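Local coordinates for quinone oxidoreductase (Thermus thermophilus, PDB 1IYZ), which probably catalyses the NADPH-dependent reduction of quinones, binding the dinucleotide in a cleft beside a Rossmann-type parallel sheet, at residues K128-A133 / L154-R159; P160-L165 / G293-V298. All coordinates share one frame; numbering follows the deposited sequence.

Contact 1. Residues K128-A133 / L154-R159; sequences KVLVQA and LAAASR. With NDP (NADPH dihydro-nicotinamide-adenine-dinucleotide phosphate), chain B.
Between V129, V131, L154 and A156 the flat groups that meet are peptide planes, joining two parallel strands whose axes come within 4.7 Å. L154 N gives its hydrogen to V129 O (2.8 Å). L154 O in turn takes V131 N at 2.9 Å, and A156 N reaches V131 O, also at 2.9 Å. These three bonds, alternating from strand to strand, are the pattern of a parallel pair. L154 O is further approached by the CA of L130 in a CA-H...O contact.

One face of this sheet carries L130, L154 and A156, and L154 and A156 pack beneath helix 180-187. With CG of L130 anti to the backbone N (chi1 -172°), the branch is directed across to the neighbouring strand, and CD2 comes 3.9 Å from A156 CB; the small methyl leaves room for the branched leucine. The other face bears V131 and A155, with V131 on L194 and A155 on A134. Beyond the strands Q132 turns away, its amide oxygen taken by V196 N, while A133 N is hydrogen-bonded to Y177 OH, a hydroxyl that also bonds NADPH. A133 CB rests 3.4 Å from the ribose oxygen O4B of NADPH.

Past A157, S158 holds the 2'-phosphate twice: its backbone N binds O1X at 3.0 Å and its OG binds O3X at 2.7 Å. Many NAD-dependent Rossmann folds place an acid near the end of this second strand to bind the ribose hydroxyls; here a short, neutral hydroxyl, together with K162, which also bonds the phosphate, accommodates that group, a chemistry consistent with preference for NADPH.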
loop_
_atom_site.group_PDB
_atom_site.type_symbol
_atom_site.label_atom_id
_atom_site.label_comp_id
_atom_site.label_asym_id
_atom_site.label_seq_id
_atom_site.Cartn_x
_atom_site.Cartn_y
_atom_site.Cartn_z
ATOM N N LYS A 128 4.912 -14.577 15.325
ATOM C CA LYS A 128 4.673 -13.148 15.242
ATOM C C LYS A 128 5.976 -12.387 15.029
ATOM O O LYS A 128 6.920 -12.551 15.796
ATOM C CB LYS A 128 4.009 -12.684 16.537
ATOM C CG LYS A 128 2.647 -13.309 16.773
ATOM C CD LYS A 128 2.200 -13.166 18.216
ATOM C CE LYS A 128 3.004 -14.072 19.130
ATOM N NZ LYS A 128 2.644 -13.908 20.570
ATOM N N VAL A 129 6.036 -11.563 13.988
ATOM C CA VAL A 129 7.248 -10.796 13.742
ATOM C C VAL A 129 6.998 -9.301 13.576
ATOM O O VAL A 129 6.099 -8.875 12.854
ATOM C CB VAL A 129 8.020 -11.312 12.508
ATOM C CG1 VAL A 129 7.183 -11.171 11.260
ATOM C CG2 VAL A 129 9.320 -10.540 12.361
ATOM N N LEU A 130 7.811 -8.514 14.266
ATOM C CA LEU A 130 7.717 -7.063 14.215
ATOM C C LEU A 130 8.703 -6.543 13.166
ATOM O O LEU A 130 9.913 -6.717 13.319
ATOM C CB LEU A 130 8.078 -6.462 15.579
ATOM C CG LEU A 130 7.889 -4.964 15.881
ATOM C CD1 LEU A 130 8.971 -4.548 16.860
ATOM C CD2 LEU A 130 7.990 -4.099 14.647
ATOM N N VAL A 131 8.185 -5.917 12.110
ATOM C CA VAL A 131 9.038 -5.346 11.071
ATOM C C VAL A 131 9.039 -3.825 11.219
ATOM O O VAL A 131 7.999 -3.179 11.046
ATOM C CB VAL A 131 8.532 -5.704 9.654
ATOM C CG1 VAL A 131 9.259 -4.849 8.602
ATOM C CG2 VAL A 131 8.760 -7.182 9.378
ATOM N N GLN A 132 10.196 -3.255 11.552
ATOM C CA GLN A 132 10.305 -1.804 11.716
ATOM C C GLN A 132 10.589 -1.175 10.356
ATOM O O GLN A 132 10.910 -1.894 9.399
ATOM C CB GLN A 132 11.432 -1.449 12.677
ATOM C CG GLN A 132 11.367 -2.133 14.029
ATOM C CD GLN A 132 12.560 -1.762 14.888
ATOM O OE1 GLN A 132 13.698 -1.765 14.412
ATOM N NE2 GLN A 132 12.311 -1.440 16.149
ATOM N N ALA A 133 10.478 0.153 10.269
ATOM C CA ALA A 133 10.703 0.856 9.003
ATOM C C ALA A 133 9.981 0.075 7.907
ATOM O O ALA A 133 10.475 -0.058 6.788
ATOM C CB ALA A 133 12.187 0.931 8.704
ATOM N N LEU A 154 3.577 -7.624 12.414
ATOM C CA LEU A 154 3.198 -6.396 13.107
ATOM C C LEU A 154 4.150 -5.369 12.483
ATOM O O LEU A 154 5.369 -5.442 12.681
ATOM C CB LEU A 154 3.482 -6.500 14.605
ATOM C CG LEU A 154 2.776 -5.532 15.564
ATOM C CD1 LEU A 154 3.584 -5.425 16.844
ATOM C CD2 LEU A 154 2.627 -4.164 14.948
ATOM N N ALA A 155 3.601 -4.430 11.717
ATOM C CA ALA A 155 4.425 -3.424 11.051
ATOM C C ALA A 155 4.545 -2.126 11.824
ATOM O O ALA A 155 3.586 -1.667 12.427
ATOM C CB ALA A 155 3.878 -3.139 9.651
ATOM N N ALA A 156 5.739 -1.540 11.798
ATOM C CA ALA A 156 5.984 -0.276 12.481
ATOM C C ALA A 156 6.764 0.704 11.599
ATOM O O ALA A 156 7.676 0.315 10.852
ATOM C CB ALA A 156 6.732 -0.517 13.785
ATOM N N ALA A 157 6.385 1.975 11.694
ATOM C CA ALA A 157 7.020 3.046 10.936
ATOM C C ALA A 157 7.046 4.304 11.802
ATOM O O ALA A 157 6.412 4.348 12.861
ATOM C CB ALA A 157 6.246 3.304 9.647
ATOM N N SER A 158 7.758 5.333 11.351
ATOM C CA SER A 158 7.854 6.565 12.129
ATOM C C SER A 158 6.713 7.553 11.906
ATOM O O SER A 158 6.540 8.478 12.692
ATOM C CB SER A 158 9.186 7.274 11.852
ATOM O OG SER A 158 9.125 8.056 10.674
ATOM N N ARG A 159 5.933 7.362 10.848
ATOM C CA ARG A 159 4.837 8.277 10.559
ATOM C C ARG A 159 3.527 7.557 10.287
ATOM O O ARG A 159 3.497 6.496 9.655
ATOM C CB ARG A 159 5.183 9.154 9.350
ATOM C CG ARG A 159 6.472 9.941 9.510
ATOM C CD ARG A 159 6.779 10.776 8.282
ATOM N NE ARG A 159 8.082 11.430 8.399
ATOM C CZ ARG A 159 8.540 12.338 7.545
ATOM N NH1 ARG A 159 7.799 12.702 6.509
ATOM N NH2 ARG A 159 9.733 12.886 7.727
HETATM P PA NDP B . 14.513 1.760 3.509
HETATM O O1A NDP B . 13.988 2.126 2.420
HETATM O O2A NDP B . 13.930 0.906 4.662
HETATM O O5B NDP B . 14.931 3.188 4.477
HETATM C C5B NDP B . 15.297 3.250 5.830
HETATM C C4B NDP B . 14.066 3.487 6.651
HETATM O O4B NDP B . 14.542 3.252 7.970
HETATM C C3B NDP B . 13.497 4.912 6.675
HETATM O O3B NDP B . 12.604 5.100 5.545
HETATM C C2B NDP B . 12.940 5.019 8.087
HETATM O O2B NDP B . 11.570 4.643 8.052
HETATM C C1B NDP B . 13.827 4.008 8.937
HETATM N N9A NDP B . 14.581 4.866 9.863
HETATM C C8A NDP B . 14.478 4.919 11.192
HETATM N N7A NDP B . 15.299 5.861 11.674
HETATM C C5A NDP B . 15.888 6.364 10.612
HETATM C C6A NDP B . 16.810 7.403 10.626
HETATM N N6A NDP B . 17.207 8.004 11.742
HETATM N N1A NDP B . 17.273 7.780 9.434
HETATM C C2A NDP B . 16.881 7.195 8.267
HETATM N N3A NDP B . 15.990 6.200 8.266
HETATM C C4A NDP B . 15.471 5.775 9.455
HETATM O O3 NDP B . 15.952 1.173 3.710
HETATM P PN NDP B . 17.260 0.809 2.903
HETATM O O1N NDP B . 17.390 -0.553 2.423
HETATM O O2N NDP B . 18.394 1.767 3.135
HETATM O O5D NDP B . 17.665 0.248 4.392
HETATM C C5D NDP B . 17.770 1.038 5.637
HETATM C C4D NDP B . 18.193 0.106 6.822
HETATM O O4D NDP B . 18.291 -1.262 6.372
HETATM C C3D NDP B . 19.595 0.473 7.308
HETATM O O3D NDP B . 19.608 0.444 8.732
HETATM C C2D NDP B . 20.474 -0.551 6.634
HETATM O O2D NDP B . 21.765 -0.617 7.220
HETATM C C1D NDP B . 19.543 -1.796 6.856
HETATM N N1N NDP B . 20.022 -2.957 6.039
HETATM C C2N NDP B . 21.006 -3.753 6.676
HETATM C C3N NDP B . 21.514 -4.900 5.941
HETATM C C7N NDP B . 22.541 -5.776 6.569
HETATM O O7N NDP B . 23.359 -6.474 5.920
HETATM N N7N NDP B . 22.617 -5.865 7.925
HETATM C C4N NDP B . 21.003 -5.146 4.652
HETATM C C5N NDP B . 20.048 -4.358 4.056
HETATM C C6N NDP B . 19.551 -3.260 4.747
HETATM P P2B NDP B . 10.482 5.254 9.155
HETATM O O1X NDP B . 9.266 4.436 8.963
HETATM O O2X NDP B . 11.104 5.060 10.471
HETATM O O3X NDP B . 10.362 6.672 8.765
#

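Contact 2. Residues P160-L165 / G293-V298; sequences PEKLAL and GHTGKV. With NDP (NADPH dihydro-nicotinamide-adenine-dinucleotide phosphate), chain B.
Polar interactions centre on K162, whose ammonium stands between the loop 293-296 and the 2'-phosphate of NADPH. NZ is 2.9 Å from the phosphate oxygen O3X, a hydrogen bond between a cationic nitrogen and an anionic group, and makes a long, weak bond to the bridging ester oxygen O2B. Across the contact it gives another weak bond to the carbonyl oxygen H294 O at 3.2 Å, and outside the segments it bonds R292 O. Two backbone carbonyls thus gather at the same nitrogen as the phosphate. The lysine chain runs extended from the backbone and then bends at chi3 (76°), a kink that carries NZ to this meeting point.

Nonpolar contact is made by the carbon parts of K162, T295 and L165. The side chains of K162 and T295 pass antiparallel, CE of K162 lying 3.8 Å from T295 CG2. Threonine suits the place because its methyl faces the lysine's hydrocarbon part, while T295 OG1 lies 4.4 Å from L165 CD1, a loose approach. L165 is a helix residue that also packs on T140 and on A168 of the second subunit.

The imidazole of H294 meets the cofactor rather than the segment 160-165. ND1 is bonded to D291 O, which restrains the ring's rotation; CE1 lies 3.6 Å from the ribose oxygen O3B, and NE2 stands obliquely at 3.6 Å from the diphosphate oxygen O1A. Two residues on, G296 has backbone angles (phi 91°, psi -168°) that call for glycine, since a CB would be jammed against the preceding carbonyl oxygen; its backbone is bonded to A135.

A long, flexible cation is therefore steadied by carbonyl oxygens from a distant loop, which probably stabilises its positive charge and keeps it directed at the phosphate that distinguishes NADPH from NADH.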
loop_
_atom_site.group_PDB
_atom_site.type_symbol
_atom_site.label_atom_id
_atom_site.label_comp_id
_atom_site.label_asym_id
_atom_site.label_seq_id
_atom_site.Cartn_x
_atom_site.Cartn_y
_atom_site.Cartn_z
ATOM N N PRO A 160 2.415 8.133 10.754
ATOM C CA PRO A 160 1.104 7.520 10.543
ATOM C C PRO A 160 0.780 7.295 9.063
ATOM O O PRO A 160 0.239 6.260 8.696
ATOM C CB PRO A 160 0.155 8.518 11.201
ATOM C CG PRO A 160 0.983 9.072 12.313
ATOM C CD PRO A 160 2.311 9.302 11.642
ATOM N N GLU A 161 1.120 8.251 8.211
ATOM C CA GLU A 161 0.807 8.105 6.799
ATOM C C GLU A 161 1.592 7.028 6.061
ATOM O O GLU A 161 1.281 6.719 4.910
ATOM C CB GLU A 161 0.938 9.448 6.061
ATOM C CG GLU A 161 2.297 10.127 6.120
ATOM C CD GLU A 161 2.531 10.900 7.413
ATOM O OE1 GLU A 161 3.546 11.628 7.480
ATOM O OE2 GLU A 161 1.717 10.783 8.361
ATOM N N LYS A 162 2.593 6.439 6.707
ATOM C CA LYS A 162 3.371 5.392 6.050
ATOM C C LYS A 162 2.797 4.000 6.348
ATOM O O LYS A 162 3.102 3.023 5.655
ATOM C CB LYS A 162 4.841 5.460 6.496
ATOM C CG LYS A 162 5.506 6.804 6.202
ATOM C CD LYS A 162 6.954 6.888 6.686
ATOM C CE LYS A 162 7.900 6.124 5.775
ATOM N NZ LYS A 162 9.328 6.403 6.103
ATOM N N LEU A 163 1.940 3.919 7.359
ATOM C CA LEU A 163 1.357 2.648 7.765
ATOM C C LEU A 163 0.415 1.937 6.794
ATOM O O LEU A 163 0.247 0.721 6.885
ATOM C CB LEU A 163 0.645 2.825 9.103
ATOM C CG LEU A 163 1.513 3.405 10.219
ATOM C CD1 LEU A 163 0.706 3.433 11.484
ATOM C CD2 LEU A 163 2.770 2.570 10.411
ATOM N N ALA A 164 -0.195 2.669 5.865
ATOM C CA ALA A 164 -1.124 2.050 4.921
ATOM C C ALA A 164 -0.489 1.025 3.987
ATOM O O ALA A 164 -1.075 -0.012 3.709
ATOM C CB ALA A 164 -1.829 3.113 4.114
ATOM N N LEU A 165 0.704 1.316 3.492
ATOM C CA LEU A 165 1.380 0.398 2.593
ATOM C C LEU A 165 1.609 -0.974 3.250
ATOM O O LEU A 165 1.200 -2.000 2.706
ATOM C CB LEU A 165 2.721 0.986 2.154
ATOM C CG LEU A 165 3.129 0.823 0.688
ATOM C CD1 LEU A 165 4.652 1.019 0.585
ATOM C CD2 LEU A 165 2.729 -0.556 0.160
ATOM N N GLY A 293 10.458 10.628 4.729
ATOM C CA GLY A 293 9.124 10.784 4.203
ATOM C C GLY A 293 8.891 9.746 3.126
ATOM O O GLY A 293 7.766 9.282 2.947
ATOM N N HIS A 294 9.957 9.359 2.428
ATOM C CA HIS A 294 9.847 8.395 1.343
ATOM C C HIS A 294 9.463 6.981 1.756
ATOM O O HIS A 294 9.622 6.582 2.911
ATOM C CB HIS A 294 11.152 8.350 0.536
ATOM C CG HIS A 294 12.071 7.229 0.913
ATOM N ND1 HIS A 294 12.777 7.202 2.097
ATOM C CD2 HIS A 294 12.394 6.085 0.259
ATOM C CE1 HIS A 294 13.494 6.093 2.157
ATOM N NE2 HIS A 294 13.279 5.397 1.054
ATOM N N THR A 295 8.944 6.233 0.784
ATOM C CA THR A 295 8.553 4.841 0.979
ATOM C C THR A 295 8.975 4.051 -0.262
ATOM O O THR A 295 8.957 4.582 -1.379
ATOM C CB THR A 295 7.033 4.692 1.162
ATOM O OG1 THR A 295 6.373 5.009 -0.063
ATOM C CG2 THR A 295 6.533 5.619 2.251
ATOM N N GLY A 296 9.361 2.792 -0.068
ATOM C CA GLY A 296 9.777 1.972 -1.190
ATOM C C GLY A 296 11.271 2.046 -1.455
ATOM O O GLY A 296 12.039 2.569 -0.651
ATOM N N LYS A 297 11.686 1.524 -2.598
ATOM C CA LYS A 297 13.089 1.512 -2.969
ATOM C C LYS A 297 13.452 2.752 -3.764
ATOM O O LYS A 297 12.704 3.186 -4.645
ATOM C CB LYS A 297 13.384 0.277 -3.821
ATOM C CG LYS A 297 14.840 0.061 -4.170
ATOM C CD LYS A 297 15.574 -0.607 -3.023
ATOM C CE LYS A 297 16.932 -1.112 -3.469
ATOM N NZ LYS A 297 17.639 -1.818 -2.372
ATOM N N VAL A 298 14.598 3.335 -3.450
ATOM C CA VAL A 298 15.050 4.495 -4.194
ATOM C C VAL A 298 15.724 3.873 -5.402
ATOM O O VAL A 298 16.520 2.953 -5.258
ATOM C CB VAL A 298 16.078 5.317 -3.403
ATOM C CG1 VAL A 298 16.701 6.380 -4.306
ATOM C CG2 VAL A 298 15.401 5.956 -2.192
HETATM P PA NDP B . 14.513 1.760 3.509
HETATM O O1A NDP B . 13.988 2.126 2.420
HETATM O O2A NDP B . 13.930 0.906 4.662
HETATM O O5B NDP B . 14.931 3.188 4.477
HETATM C C5B NDP B . 15.297 3.250 5.830
HETATM C C4B NDP B . 14.066 3.487 6.651
HETATM O O4B NDP B . 14.542 3.252 7.970
HETATM C C3B NDP B . 13.497 4.912 6.675
HETATM O O3B NDP B . 12.604 5.100 5.545
HETATM C C2B NDP B . 12.940 5.019 8.087
HETATM O O2B NDP B . 11.570 4.643 8.052
HETATM C C1B NDP B . 13.827 4.008 8.937
HETATM N N9A NDP B . 14.581 4.866 9.863
HETATM C C8A NDP B . 14.478 4.919 11.192
HETATM N N7A NDP B . 15.299 5.861 11.674
HETATM C C5A NDP B . 15.888 6.364 10.612
HETATM C C6A NDP B . 16.810 7.403 10.626
HETATM N N6A NDP B . 17.207 8.004 11.742
HETATM N N1A NDP B . 17.273 7.780 9.434
HETATM C C2A NDP B . 16.881 7.195 8.267
HETATM N N3A NDP B . 15.990 6.200 8.266
HETATM C C4A NDP B . 15.471 5.775 9.455
HETATM O O3 NDP B . 15.952 1.173 3.710
HETATM P PN NDP B . 17.260 0.809 2.903
HETATM O O1N NDP B . 17.390 -0.553 2.423
HETATM O O2N NDP B . 18.394 1.767 3.135
HETATM O O5D NDP B . 17.665 0.248 4.392
HETATM C C5D NDP B . 17.770 1.038 5.637
HETATM C C4D NDP B . 18.193 0.106 6.822
HETATM O O4D NDP B . 18.291 -1.262 6.372
HETATM C C3D NDP B . 19.595 0.473 7.308
HETATM O O3D NDP B . 19.608 0.444 8.732
HETATM C C2D NDP B . 20.474 -0.551 6.634
HETATM O O2D NDP B . 21.765 -0.617 7.220
HETATM C C1D NDP B . 19.543 -1.796 6.856
HETATM N N1N NDP B . 20.022 -2.957 6.039
HETATM C C2N NDP B . 21.006 -3.753 6.676
HETATM C C3N NDP B . 21.514 -4.900 5.941
HETATM C C7N NDP B . 22.541 -5.776 6.569
HETATM O O7N NDP B . 23.359 -6.474 5.920
HETATM N N7N NDP B . 22.617 -5.865 7.925
HETATM C C4N NDP B . 21.003 -5.146 4.652
HETATM C C5N NDP B . 20.048 -4.358 4.056
HETATM C C6N NDP B . 19.551 -3.260 4.747
HETATM P P2B NDP B . 10.482 5.254 9.155
HETATM O O1X NDP B . 9.266 4.436 8.963
HETATM O O2X NDP B . 11.104 5.060 10.471
HETATM O O3X NDP B . 10.362 6.672 8.765
#

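In the fold
Contacts 1 and 2 have centres 12 Å apart, on the same side of the chain's centre, and come in series. Residues 128-133 and 154-159 belong to the six-stranded parallel sheet, as the ends of the unit strand 128-131, helix 137-148, strand 152-157; the chain then passes directly into 160-165 and helix 164-169. Contact 2 spans 127 residues to reach 293-298, where strand 297-301 enters the separate mixed sheet. They touch at A157 with L163 and at R159 with G293. Contact 1 joins two neighbouring strands of the Rossmann-type sheet and contact 2 ties its second strand's exit to the mixed-sheet region, with NADPH touching both.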